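Local coordinates for Serine/threonine-protein kinase PknE (Mycobacterium tuberculosis, PDB 2H34) that transfers phosphate from ATP to serine and threonine residues of proteins, as the cytoplasmic kinase domain of a mycobacterial membrane protein that probably aids survival in the host, at residues G48-A53 with A63-S68; P98-G103 with Y110-L115; R141-A146 with D171-V176; V160-I165 with T222-E227; G197-M202 with S241-H246. All blocks are in the same frame, centred on the assembly; numbering follows the deposited sequence.

Interaction 1: G48-A53 with A63-S68; sequences GDVYEA and ALKLMS
The phenol ring of Tyr51 is met at its edge, close to the ring plane, by Leu66, whose CD1 lies 4.0 Å from CD2 of the tyrosine; Leu38 and Leu41 of strand 36-44 also touch this side chain. The side chains of Tyr51 and Leu66 cross at about a right angle, and leucine suits the apolar ring edge. The other flat group, the carboxylate of Asp49, brings OD2 to within 3.4 Å of Ser68 CB, while its OD1 forms a salt bridge with Arg44. On the face carrying Val50 and Lys65, the valine turns CG2 onto the lysine stem, 3.8 Å from Lys65 CB. With CG anti to the backbone N (chi1 175°), the lysine sets out past Val50 and reaches Asp177 with NZ, a salt bridge that engages its charge. Gly48 lies against the other strand where a side chain would point toward Leu66 and Met67. Two pairs of antiparallel backbone bonds, Asp49 with Leu66 and Tyr51 with Leu64, tie the strands together; Leu66 O also accepts from Ser68 N, on the opposite face of its carbonyl plane. This is the hairpin whose first strand leaves the glycine-rich loop of a protein kinase, with Gly48, Asp49, Val50 and Lys65 predicted to bind ATP.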
# COMPACT_ATOMS: atom_id res chain seq x y z
N GLY A 48 0.47 16.01 1.21
CA GLY A 48 -0.81 16.69 1.19
C GLY A 48 -1.89 16.04 2.04
O GLY A 48 -1.72 14.92 2.53
N ASP A 49 -2.99 16.75 2.21
CA ASP A 49 -4.12 16.24 2.97
C ASP A 49 -5.32 16.14 2.04
O ASP A 49 -5.67 17.10 1.35
CB ASP A 49 -4.44 17.16 4.15
CG ASP A 49 -3.18 17.72 4.82
OD1 ASP A 49 -2.19 16.96 4.96
OD2 ASP A 49 -3.18 18.92 5.19
N VAL A 50 -5.94 14.96 2.01
CA VAL A 50 -7.05 14.70 1.10
C VAL A 50 -8.38 15.13 1.71
O VAL A 50 -8.65 14.89 2.89
CB VAL A 50 -7.12 13.20 0.69
CG1 VAL A 50 -8.31 12.92 -0.21
CG2 VAL A 50 -5.83 12.77 0.00
N TYR A 51 -9.20 15.78 0.90
CA TYR A 51 -10.59 16.03 1.22
C TYR A 51 -11.45 15.35 0.17
O TYR A 51 -11.01 15.19 -0.97
CB TYR A 51 -10.90 17.54 1.18
CG TYR A 51 -10.28 18.39 2.27
CD1 TYR A 51 -10.73 18.30 3.59
CD2 TYR A 51 -9.29 19.32 1.97
CE1 TYR A 51 -10.18 19.11 4.59
CE2 TYR A 51 -8.73 20.13 2.95
CZ TYR A 51 -9.18 20.02 4.26
OH TYR A 51 -8.62 20.81 5.23
N GLU A 52 -12.66 14.96 0.54
CA GLU A 52 -13.71 14.67 -0.44
C GLU A 52 -14.18 16.01 -0.98
O GLU A 52 -14.20 17.00 -0.24
CB GLU A 52 -14.88 13.93 0.21
CG GLU A 52 -14.58 12.49 0.61
CD GLU A 52 -15.45 11.97 1.76
OE1 GLU A 52 -16.10 12.79 2.45
OE2 GLU A 52 -15.46 10.74 1.98
N ALA A 53 -14.55 16.06 -2.25
CA ALA A 53 -14.86 17.33 -2.90
C ALA A 53 -15.82 17.20 -4.08
O ALA A 53 -15.73 16.25 -4.85
CB ALA A 53 -13.58 18.01 -3.35
N ALA A 63 -12.21 12.63 -4.96
CA ALA A 63 -11.23 12.80 -3.90
C ALA A 63 -10.19 13.82 -4.36
O ALA A 63 -9.71 13.75 -5.49
CB ALA A 63 -10.57 11.47 -3.58
N LEU A 64 -9.88 14.78 -3.51
CA LEU A 64 -8.94 15.82 -3.87
C LEU A 64 -7.85 15.99 -2.83
O LEU A 64 -8.13 16.29 -1.67
CB LEU A 64 -9.67 17.14 -4.12
CG LEU A 64 -8.82 18.38 -4.44
CD1 LEU A 64 -8.00 18.20 -5.71
CD2 LEU A 64 -9.69 19.62 -4.54
N LYS A 65 -6.61 15.79 -3.26
CA LYS A 65 -5.46 15.98 -2.40
C LYS A 65 -4.93 17.39 -2.58
O LYS A 65 -4.69 17.83 -3.70
CB LYS A 65 -4.36 14.97 -2.74
CG LYS A 65 -3.07 15.17 -1.96
CD LYS A 65 -1.94 14.28 -2.45
CE LYS A 65 -2.00 12.91 -1.81
NZ LYS A 65 -1.16 11.93 -2.56
N LEU A 66 -4.76 18.09 -1.46
CA LEU A 66 -4.19 19.44 -1.45
C LEU A 66 -2.90 19.47 -0.66
O LEU A 66 -2.89 19.19 0.54
CB LEU A 66 -5.17 20.43 -0.83
CG LEU A 66 -6.44 20.75 -1.61
CD1 LEU A 66 -7.39 21.54 -0.73
CD2 LEU A 66 -6.12 21.51 -2.89
N MSE A 67 -1.81 19.83 -1.33
CA MSE A 67 -0.49 19.87 -0.69
C MSE A 67 -0.43 21.09 0.25
O MSE A 67 -0.41 22.25 -0.30
CB MSE A 67 0.62 19.95 -1.74
CG MSE A 67 0.27 19.31 -3.10
SE MSE A 67 0.09 17.35 -3.13
CE MSE A 67 0.49 17.02 -5.05
N SER A 68 -1.27 21.06 1.22
CA SER A 68 -1.68 22.20 2.08
C SER A 68 -0.61 23.21 2.49
O SER A 68 0.60 22.97 2.40
CB SER A 68 -2.32 21.66 3.35
OG SER A 68 -2.99 22.69 4.05

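Interaction 2: P98-G103 with Y110-L115; sequences PIHDFG and YVDMRL
Tyr110 lays one face of its ring over the backbone of Phe102 and Gly103, with Phe102 CA 4.2 Å from the ring centroid in a CH-pi contact. A CG set between the backbone N and carbonyl carbon (chi1 75°) folds the ring across the neighbouring strand, and glycine suits the unusual backbone angles of position 103. The phenol OH then donates to Asp101 OD2 at 2.8 Å, arriving from above the carboxylate plane. At the bulge, His100 gives its ND1 proton to Asp112 OD1 over 2.6 Å; the oxygen lies near the imidazole plane and is met on its syn side, but well out of the carboxylate plane, and ring and carboxylate stand 88° apart. This classic beta bulge sets His100 and Asp101 both facing Asp112, His100 N and Asp101 N sharing its O. Tyr36 OH holds the other carboxylate oxygen, OD2. Apolar residues take the face of Ile99 and Phe102: Ile99 CD1 meets Met113 CE at 3.8 Å, and Val111 touches both Ile99 and Phe102. Strand 99-105 forms one margin of the five-stranded antiparallel sheet, and strand 108-114 joins it to strand 60-66 through the backbone of Val111 and Met113.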
# COMPACT_ATOMS: atom_id res chain seq x y z
N PRO A 98 -7.64 5.99 -10.26
CA PRO A 98 -7.53 6.87 -11.43
C PRO A 98 -7.27 8.30 -11.01
O PRO A 98 -7.90 8.76 -10.05
CB PRO A 98 -8.93 6.78 -12.04
CG PRO A 98 -9.46 5.49 -11.57
CD PRO A 98 -8.95 5.32 -10.20
N ILE A 99 -6.35 8.98 -11.69
CA ILE A 99 -6.15 10.41 -11.48
C ILE A 99 -6.93 11.17 -12.53
O ILE A 99 -6.72 10.96 -13.73
CB ILE A 99 -4.65 10.80 -11.58
CG1 ILE A 99 -3.81 10.11 -10.49
CG2 ILE A 99 -4.47 12.32 -11.52
CD1 ILE A 99 -4.50 9.88 -9.17
N HIS A 100 -7.84 12.04 -12.10
CA HIS A 100 -8.60 12.85 -13.04
C HIS A 100 -7.79 13.98 -13.62
O HIS A 100 -7.77 14.16 -14.82
CB HIS A 100 -9.87 13.43 -12.42
CG HIS A 100 -10.84 12.39 -11.98
ND1 HIS A 100 -11.58 12.50 -10.82
CD2 HIS A 100 -11.20 11.20 -12.54
CE1 HIS A 100 -12.35 11.44 -10.68
NE2 HIS A 100 -12.13 10.63 -11.70
N ASP A 101 -7.12 14.73 -12.76
CA ASP A 101 -6.49 15.96 -13.17
C ASP A 101 -5.50 16.40 -12.11
O ASP A 101 -5.52 15.86 -11.00
CB ASP A 101 -7.56 17.04 -13.37
CG ASP A 101 -7.04 18.27 -14.07
OD1 ASP A 101 -6.00 18.21 -14.75
OD2 ASP A 101 -7.69 19.33 -13.92
N PHE A 102 -4.65 17.36 -12.46
CA PHE A 102 -3.71 17.97 -11.53
C PHE A 102 -3.11 19.25 -12.12
O PHE A 102 -3.14 19.46 -13.34
CB PHE A 102 -2.60 16.98 -11.15
CG PHE A 102 -1.93 16.32 -12.33
CD1 PHE A 102 -2.45 15.15 -12.88
CD2 PHE A 102 -0.78 16.86 -12.89
CE1 PHE A 102 -1.83 14.53 -13.97
CE2 PHE A 102 -0.15 16.24 -13.97
CZ PHE A 102 -0.68 15.08 -14.51
N GLY A 103 -2.58 20.11 -11.25
CA GLY A 103 -1.95 21.37 -11.67
C GLY A 103 -1.94 22.38 -10.53
O GLY A 103 -1.76 22.00 -9.37
N TYR A 110 -2.77 20.75 -6.71
CA TYR A 110 -3.84 19.81 -6.44
C TYR A 110 -3.70 18.53 -7.28
O TYR A 110 -3.07 18.54 -8.34
CB TYR A 110 -5.19 20.49 -6.68
CG TYR A 110 -5.56 20.68 -8.14
CD1 TYR A 110 -5.01 21.72 -8.89
CD2 TYR A 110 -6.48 19.83 -8.76
CE1 TYR A 110 -5.36 21.89 -10.23
CE2 TYR A 110 -6.83 19.99 -10.10
CZ TYR A 110 -6.27 21.03 -10.82
OH TYR A 110 -6.63 21.18 -12.14
N VAL A 111 -4.27 17.44 -6.76
CA VAL A 111 -4.48 16.21 -7.53
C VAL A 111 -5.92 15.74 -7.34
O VAL A 111 -6.35 15.46 -6.22
CB VAL A 111 -3.48 15.10 -7.15
CG1 VAL A 111 -3.81 13.82 -7.91
CG2 VAL A 111 -2.05 15.52 -7.45
N ASP A 112 -6.65 15.67 -8.44
CA ASP A 112 -8.05 15.26 -8.43
C ASP A 112 -8.14 13.81 -8.85
O ASP A 112 -7.67 13.43 -9.92
CB ASP A 112 -8.84 16.14 -9.40
CG ASP A 112 -10.19 15.56 -9.78
OD1 ASP A 112 -10.49 14.41 -9.40
OD2 ASP A 112 -10.95 16.26 -10.47
N MSE A 113 -8.75 12.99 -8.00
CA MSE A 113 -8.85 11.56 -8.27
C MSE A 113 -10.22 11.00 -7.98
O MSE A 113 -11.02 11.61 -7.26
CB MSE A 113 -7.80 10.81 -7.46
CG MSE A 113 -7.53 11.45 -6.12
SE MSE A 113 -6.19 10.55 -5.07
CE MSE A 113 -4.53 11.45 -5.70
N ARG A 114 -10.48 9.82 -8.55
CA ARG A 114 -11.68 9.02 -8.33
C ARG A 114 -11.88 8.72 -6.83
O ARG A 114 -10.94 8.37 -6.12
CB ARG A 114 -11.56 7.73 -9.15
CG ARG A 114 -12.77 6.79 -9.17
CD ARG A 114 -13.11 6.46 -10.62
NE ARG A 114 -13.43 5.05 -10.85
CZ ARG A 114 -13.80 4.55 -12.03
NH1 ARG A 114 -13.91 5.35 -13.08
NH2 ARG A 114 -14.07 3.26 -12.17
N LEU A 115 -13.12 8.89 -6.36
CA LEU A 115 -13.43 8.63 -4.96
C LEU A 115 -13.82 7.19 -4.74
O LEU A 115 -14.71 6.67 -5.41
CB LEU A 115 -14.58 9.53 -4.50
CG LEU A 115 -15.17 9.08 -3.15
CD1 LEU A 115 -14.57 9.87 -1.99
CD2 LEU A 115 -16.70 9.16 -3.17

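Interaction 3: R141-A146 with D171-V176; sequences RQIGSA and DFAYLV
Helix segment 141-146 runs over strand 173-175 with the two axes 7.5 Å apart at closest approach and their directions 29° apart, so that Gln142, Ile143 and Ala146, on one side of the helix, meet Ala173 and Leu175, which point toward the helix. Ile143 spreads its branches along the strand. Its CD1 reaches Ala173 CB at 3.6 Å, a close approach that the small alanine allows. Leu175, with CG anti to the backbone N (chi1 175°), carries CD1 to 4.1 Å from Ile143 CG2, the two side chains crossing at about a right angle. Nearer its backbone, Leu175 CB lies 3.7 Å from Ala146 CB; an alanine here lets the helix come down onto the strand. In the protein kinase fold this is the long helix of the C-terminal lobe packed against the small hairpin of strands 165-167 and 173-175, just ahead of the Asp-Phe-Gly motif that begins at Asp177. Leu175 brings the packing to about 8 Å from the side chain of Asp159, the predicted proton acceptor. At the other end the extended Gln142 carries its amide to the backbone where the strand starts: CD stands 3.6 Å from Ala173 N and 3.7 Å from Asp171 O, between an N-H and a carbonyl, although which amide end is nitrogen is doubtful. One end of that amide, with the same doubt, lies over the rim of one face of the Phe172 ring, which stacks with His95. Asp171, in the turn before the strand, directs its carboxylate to a salt bridge with Arg135.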
# COMPACT_ATOMS: atom_id res chain seq x y z
N ARG A 141 -3.12 -10.34 -4.09
CA ARG A 141 -2.95 -10.41 -5.54
C ARG A 141 -3.19 -9.06 -6.21
O ARG A 141 -2.36 -8.61 -6.99
CB ARG A 141 -3.84 -11.50 -6.16
CG ARG A 141 -3.45 -11.85 -7.60
CD ARG A 141 -4.42 -12.78 -8.28
NE ARG A 141 -4.62 -14.00 -7.50
CZ ARG A 141 -5.81 -14.43 -7.07
NH1 ARG A 141 -6.92 -13.75 -7.36
NH2 ARG A 141 -5.90 -15.55 -6.35
N GLN A 142 -4.30 -8.41 -5.86
CA GLN A 142 -4.66 -7.10 -6.41
C GLN A 142 -3.70 -5.98 -6.06
O GLN A 142 -3.43 -5.14 -6.90
CB GLN A 142 -6.05 -6.69 -5.96
CG GLN A 142 -7.16 -7.61 -6.33
CD GLN A 142 -8.43 -7.26 -5.60
OE1 GLN A 142 -8.77 -7.89 -4.60
NE2 GLN A 142 -9.15 -6.25 -6.08
N ILE A 143 -3.21 -5.92 -4.82
CA ILE A 143 -2.27 -4.88 -4.44
C ILE A 143 -0.90 -5.11 -5.08
O ILE A 143 -0.27 -4.16 -5.54
CB ILE A 143 -2.15 -4.72 -2.91
CG1 ILE A 143 -3.38 -4.03 -2.35
CG2 ILE A 143 -0.94 -3.87 -2.53
CD1 ILE A 143 -4.36 -4.99 -1.87
N GLY A 144 -0.45 -6.36 -5.10
CA GLY A 144 0.84 -6.69 -5.72
C GLY A 144 0.84 -6.26 -7.18
O GLY A 144 1.84 -5.78 -7.72
N SER A 145 -0.33 -6.42 -7.78
CA SER A 145 -0.57 -5.99 -9.14
C SER A 145 -0.37 -4.48 -9.27
O SER A 145 0.37 -4.03 -10.14
CB SER A 145 -1.97 -6.43 -9.59
OG SER A 145 -2.24 -6.02 -10.90
N ALA A 146 -0.99 -3.71 -8.38
CA ALA A 146 -0.80 -2.27 -8.36
C ALA A 146 0.67 -1.91 -8.16
O ALA A 146 1.22 -1.05 -8.86
CB ALA A 146 -1.65 -1.65 -7.28
N ASP A 171 -14.61 -7.30 -2.21
CA ASP A 171 -13.20 -7.50 -1.89
C ASP A 171 -12.31 -6.87 -2.95
O ASP A 171 -11.22 -7.34 -3.21
CB ASP A 171 -12.87 -8.99 -1.79
CG ASP A 171 -13.10 -9.56 -0.41
OD1 ASP A 171 -13.62 -8.84 0.47
OD2 ASP A 171 -12.74 -10.74 -0.20
N PHE A 172 -12.78 -5.81 -3.58
CA PHE A 172 -11.97 -5.14 -4.57
C PHE A 172 -11.04 -4.18 -3.87
O PHE A 172 -11.50 -3.30 -3.15
CB PHE A 172 -12.83 -4.40 -5.57
CG PHE A 172 -12.10 -4.01 -6.79
CD1 PHE A 172 -12.17 -4.78 -7.92
CD2 PHE A 172 -11.30 -2.88 -6.80
CE1 PHE A 172 -11.48 -4.44 -9.05
CE2 PHE A 172 -10.60 -2.53 -7.93
CZ PHE A 172 -10.70 -3.32 -9.06
N ALA A 173 -9.75 -4.33 -4.09
CA ALA A 173 -8.77 -3.57 -3.33
C ALA A 173 -7.95 -2.62 -4.18
O ALA A 173 -7.45 -3.00 -5.23
CB ALA A 173 -7.86 -4.50 -2.56
N TYR A 174 -7.79 -1.39 -3.70
CA TYR A 174 -6.93 -0.41 -4.31
C TYR A 174 -5.73 -0.11 -3.44
O TYR A 174 -5.84 -0.04 -2.22
CB TYR A 174 -7.66 0.91 -4.46
CG TYR A 174 -8.77 0.90 -5.43
CD1 TYR A 174 -8.53 1.12 -6.77
CD2 TYR A 174 -10.08 0.69 -5.01
CE1 TYR A 174 -9.57 1.11 -7.68
CE2 TYR A 174 -11.12 0.70 -5.90
CZ TYR A 174 -10.86 0.91 -7.23
OH TYR A 174 -11.87 0.90 -8.14
N LEU A 175 -4.60 0.12 -4.08
CA LEU A 175 -3.44 0.66 -3.40
C LEU A 175 -3.57 2.18 -3.40
O LEU A 175 -3.59 2.80 -4.46
CB LEU A 175 -2.14 0.24 -4.10
CG LEU A 175 -0.86 0.86 -3.54
CD1 LEU A 175 -0.41 0.15 -2.26
CD2 LEU A 175 0.26 0.87 -4.57
N VAL A 176 -3.69 2.77 -2.20
CA VAL A 176 -3.74 4.23 -2.04
C VAL A 176 -2.51 4.76 -1.31
O VAL A 176 -1.94 4.07 -0.47
CB VAL A 176 -5.01 4.72 -1.31
CG1 VAL A 176 -6.22 4.61 -2.20
CG2 VAL A 176 -5.25 3.93 -0.03

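Interaction 4: V160-I165 with T222-E227; sequences VKPENI and TCVLYE
Val224 projects from its helix into the loop 160-165 and parts its two methyls between two neighbours. CG1, anti to the backbone N (chi1 172°), points at Ile165, and the two side chains reach toward each other tip to tip, with Ile165 CD1 3.9 Å from Val224 CG1. CG2 turns instead to Pro162. Here the side chains slide past each other in opposite directions, and Pro162 CD lies 4.0 Å from Val224 CG2, which is equally far from Val160 O. A branched valine is apt because it fills both directions from a short stem, while proline offers an apolar flank without an N-H to satisfy. One turn further along the helix, Glu227 brushes the proline ring through OE1, 4.3 Å from Pro162 CG, but its polar partner is Tyr201 OH. Within the loop, Asn164 OD1 accepts from Lys161 N at 3.1 Å, and Lys161 NZ forms a salt bridge with Glu163 OE1, meeting its anti lone pair. These residues belong to the kinase catalytic loop, directly after Asp159, the predicted proton acceptor. Helix 217-230 packs on the loop through Val224; helix 133-152 touches it through Ile143 and Leu147, which pack on Val160, and Leu121 of helix 121-128 contacts Pro162, Ile165 and Val224 alike.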
# COMPACT_ATOMS: atom_id res chain seq x y z
N VAL A 160 4.46 -1.03 1.76
CA VAL A 160 3.01 -1.12 1.80
C VAL A 160 2.61 -1.23 3.26
O VAL A 160 3.27 -1.93 4.04
CB VAL A 160 2.48 -2.40 1.10
CG1 VAL A 160 1.14 -2.13 0.45
CG2 VAL A 160 3.45 -2.92 0.08
N LYS A 161 1.55 -0.52 3.64
CA LYS A 161 0.92 -0.67 4.94
C LYS A 161 -0.50 -1.11 4.65
O LYS A 161 -1.07 -0.69 3.64
CB LYS A 161 0.89 0.67 5.68
CG LYS A 161 2.24 1.24 6.06
CD LYS A 161 2.29 2.78 5.91
CE LYS A 161 1.95 3.54 7.20
NZ LYS A 161 0.52 3.93 7.27
N PRO A 162 -1.10 -1.95 5.52
CA PRO A 162 -2.53 -2.29 5.41
C PRO A 162 -3.41 -1.04 5.38
O PRO A 162 -4.47 -1.04 4.75
CB PRO A 162 -2.79 -3.08 6.69
CG PRO A 162 -1.47 -3.68 7.01
CD PRO A 162 -0.45 -2.65 6.64
N GLU A 163 -2.94 0.01 6.04
CA GLU A 163 -3.60 1.30 6.07
C GLU A 163 -3.52 1.98 4.69
O GLU A 163 -4.10 3.04 4.49
CB GLU A 163 -2.96 2.17 7.16
CG GLU A 163 -2.82 1.46 8.56
CD GLU A 163 -1.53 0.57 8.74
OE1 GLU A 163 -0.40 1.07 8.49
OE2 GLU A 163 -1.64 -0.61 9.17
N ASN A 164 -2.82 1.36 3.74
CA ASN A 164 -2.74 1.87 2.36
C ASN A 164 -3.54 0.99 1.42
O ASN A 164 -3.42 1.10 0.19
CB ASN A 164 -1.29 1.86 1.87
CG ASN A 164 -0.40 2.80 2.64
OD1 ASN A 164 0.72 2.43 3.01
ND2 ASN A 164 -0.87 4.03 2.87
N ILE A 165 -4.31 0.09 2.02
CA ILE A 165 -5.07 -0.90 1.28
C ILE A 165 -6.56 -0.69 1.59
O ILE A 165 -6.98 -0.76 2.75
CB ILE A 165 -4.61 -2.33 1.63
CG1 ILE A 165 -3.16 -2.53 1.22
CG2 ILE A 165 -5.48 -3.37 0.94
CD1 ILE A 165 -2.52 -3.80 1.76
N THR A 222 4.63 -9.16 1.82
CA THR A 222 4.69 -10.48 2.41
C THR A 222 4.41 -10.41 3.92
O THR A 222 3.68 -11.26 4.45
CB THR A 222 6.03 -11.18 2.09
OG1 THR A 222 6.34 -10.98 0.71
CG2 THR A 222 5.93 -12.66 2.36
N CYS A 223 4.95 -9.40 4.59
CA CYS A 223 4.52 -9.08 5.95
C CYS A 223 2.99 -8.85 5.99
O CYS A 223 2.28 -9.41 6.84
CB CYS A 223 5.24 -7.84 6.48
SG CYS A 223 7.05 -7.96 6.53
N VAL A 224 2.47 -8.06 5.06
CA VAL A 224 1.05 -7.79 5.03
C VAL A 224 0.25 -9.09 4.85
O VAL A 224 -0.73 -9.33 5.57
CB VAL A 224 0.67 -6.76 3.96
CG1 VAL A 224 -0.84 -6.66 3.85
CG2 VAL A 224 1.24 -5.41 4.31
N LEU A 225 0.69 -9.94 3.92
CA LEU A 225 0.06 -11.23 3.70
C LEU A 225 0.07 -12.02 5.01
O LEU A 225 -0.97 -12.52 5.45
CB LEU A 225 0.79 -12.01 2.60
CG LEU A 225 0.39 -13.48 2.38
CD1 LEU A 225 -1.08 -13.64 2.02
CD2 LEU A 225 1.28 -14.11 1.31
N TYR A 226 1.25 -12.12 5.63
CA TYR A 226 1.40 -12.78 6.91
C TYR A 226 0.32 -12.34 7.89
O TYR A 226 -0.40 -13.17 8.45
CB TYR A 226 2.76 -12.48 7.53
CG TYR A 226 3.01 -13.24 8.82
CD1 TYR A 226 3.45 -14.56 8.81
CD2 TYR A 226 2.79 -12.63 10.07
CE1 TYR A 226 3.67 -15.26 9.99
CE2 TYR A 226 3.01 -13.31 11.25
CZ TYR A 226 3.45 -14.62 11.21
OH TYR A 226 3.66 -15.29 12.38
N GLU A 227 0.21 -11.02 8.07
CA GLU A 227 -0.73 -10.46 9.02
C GLU A 227 -2.18 -10.83 8.72
O GLU A 227 -2.94 -11.11 9.65
CB GLU A 227 -0.59 -8.94 9.11
CG GLU A 227 -1.36 -8.38 10.30
CD GLU A 227 -1.04 -6.93 10.58
OE1 GLU A 227 -0.04 -6.40 10.04
OE2 GLU A 227 -1.80 -6.32 11.37

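Interaction 5: G197-M202 with S241-H246; sequences GTLYYM and SVMGAH
Val242 touches Leu199 and Tyr200 where the end of the kinase activation segment, the part that in this family forms the P+1 loop, rests against helix 239-248. Its CG1, anti to the backbone N (chi1 165°), faces Leu199 CB at 4.0 Å, and its CG2 approaches Tyr200 CE1 at 4.4 Å, so the short branched residue fits into the angle between the two loop side chains. Met243, a selenomethionine in the crystal, follows on the flank of the helix. It is the base of its chain that does the touching, with CB 3.7 Å from Leu199 CD2, and the two chains run at a slant to each other; both are largely apolar at this partly exposed border. Phe207 contacts Met243 too, and also Met202. One turn beyond Val242 comes His246, whose buried ring enters among the loop carbonyls. The orientation of the imidazole is doubtful, so its nitrogens cannot be told apart with confidence, but the edge of the ring is turned to the carbonyl oxygen of Tyr200. Tyr235 meets this ring edge-to-face, and Cys223 of helix 217-230 touches the residue as well. Above one face of the imidazole, over its centre, sits the carbonyl oxygen of Met202, 3.2 Å from His246 CG.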
# COMPACT_ATOMS: atom_id res chain seq x y z
N GLY A 197 4.68 5.73 7.46
CA GLY A 197 5.35 4.44 7.30
C GLY A 197 5.73 3.85 8.64
O GLY A 197 6.16 4.58 9.54
N THR A 198 5.55 2.53 8.80
CA THR A 198 6.01 1.88 10.04
C THR A 198 6.89 0.67 9.83
O THR A 198 6.75 -0.07 8.84
CB THR A 198 4.87 1.41 10.97
OG1 THR A 198 3.93 0.65 10.20
CG2 THR A 198 4.21 2.59 11.72
N LEU A 199 7.76 0.47 10.82
CA LEU A 199 8.77 -0.58 10.83
C LEU A 199 8.24 -2.00 10.70
O LEU A 199 9.01 -2.90 10.34
CB LEU A 199 9.63 -0.46 12.08
CG LEU A 199 10.79 0.53 12.03
CD1 LEU A 199 10.32 1.98 11.96
CD2 LEU A 199 11.68 0.32 13.23
N TYR A 200 6.95 -2.21 10.99
CA TYR A 200 6.38 -3.56 10.92
C TYR A 200 6.57 -4.21 9.56
O TYR A 200 6.60 -5.44 9.47
CB TYR A 200 4.88 -3.56 11.22
CG TYR A 200 4.47 -3.18 12.62
CD1 TYR A 200 5.05 -3.79 13.73
CD2 TYR A 200 3.45 -2.23 12.83
CE1 TYR A 200 4.65 -3.44 15.02
CE2 TYR A 200 3.04 -1.88 14.11
CZ TYR A 200 3.64 -2.49 15.21
OH TYR A 200 3.25 -2.16 16.49
N TYR A 201 6.71 -3.39 8.51
CA TYR A 201 6.70 -3.88 7.12
C TYR A 201 7.99 -3.55 6.35
O TYR A 201 8.00 -3.57 5.11
CB TYR A 201 5.44 -3.36 6.39
CG TYR A 201 4.19 -3.57 7.21
CD1 TYR A 201 3.69 -2.56 8.04
CD2 TYR A 201 3.55 -4.80 7.22
CE1 TYR A 201 2.58 -2.76 8.83
CE2 TYR A 201 2.43 -5.01 8.01
CZ TYR A 201 1.96 -3.99 8.81
OH TYR A 201 0.86 -4.22 9.60
N MSE A 202 9.08 -3.30 7.07
CA MSE A 202 10.29 -2.77 6.45
C MSE A 202 11.41 -3.77 6.28
O MSE A 202 11.90 -4.36 7.24
CB MSE A 202 10.81 -1.58 7.21
CG MSE A 202 10.37 -0.26 6.66
SE MSE A 202 11.30 1.12 7.68
CE MSE A 202 9.82 2.49 7.61
N SER A 241 13.38 -3.33 19.01
CA SER A 241 13.29 -4.79 18.87
C SER A 241 12.74 -5.24 17.50
O SER A 241 13.23 -6.21 16.93
CB SER A 241 12.50 -5.41 20.03
OG SER A 241 11.09 -5.41 19.77
N VAL A 242 11.74 -4.53 16.97
CA VAL A 242 11.23 -4.85 15.64
C VAL A 242 12.29 -4.66 14.55
O VAL A 242 12.55 -5.57 13.77
CB VAL A 242 9.94 -4.05 15.29
CG1 VAL A 242 9.63 -4.10 13.80
CG2 VAL A 242 8.77 -4.61 16.07
N MSE A 243 12.90 -3.47 14.51
CA MSE A 243 13.97 -3.17 13.56
C MSE A 243 15.02 -4.27 13.57
O MSE A 243 15.48 -4.69 12.50
CB MSE A 243 14.64 -1.84 13.90
CG MSE A 243 15.40 -1.22 12.75
SE MSE A 243 16.84 -0.07 13.36
CE MSE A 243 15.82 1.37 14.32
N GLY A 244 15.39 -4.71 14.79
CA GLY A 244 16.33 -5.81 14.96
C GLY A 244 15.78 -7.14 14.44
O GLY A 244 16.53 -7.94 13.80
N ALA A 245 14.48 -7.36 14.69
CA ALA A 245 13.88 -8.64 14.35
C ALA A 245 13.97 -8.89 12.84
O ALA A 245 14.28 -10.01 12.41
CB ALA A 245 12.45 -8.68 14.83
N HIS A 246 13.73 -7.84 12.06
CA HIS A 246 13.79 -7.89 10.60
C HIS A 246 15.19 -8.24 10.09
O HIS A 246 15.35 -8.91 9.07
CB HIS A 246 13.40 -6.54 10.01
CG HIS A 246 11.93 -6.40 9.73
ND1 HIS A 246 11.14 -5.45 10.34
CD2 HIS A 246 11.12 -7.07 8.89
CE1 HIS A 246 9.91 -5.55 9.89
NE2 HIS A 246 9.87 -6.52 9.00

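Overall arrangement
Interactions 1 and 2 belong to one sheet of the N-terminal lobe: their centres are 10 Å apart, and Ala63 N to Met113 O (2.8 Å) and Lys65 N to Val111 O (3.0 Å) join them. In the C-terminal lobe interaction 3 touches 4 and 4 touches 5, the segments of each pair alternating along the chain. Val176 N reaches Asn164 O at 2.9 Å between interactions 3 and 4, and Glu227 meets Tyr201 between 4 and 5. The catalytic loop in interaction 4, next to Asp159, is therefore touched by interaction 3 and by interaction 5, where Met202 comes to about 5 Å from the Asp159 side chain. Interactions 2 and 5, with centres 33 Å apart, lie on opposite sides of the chain's centre.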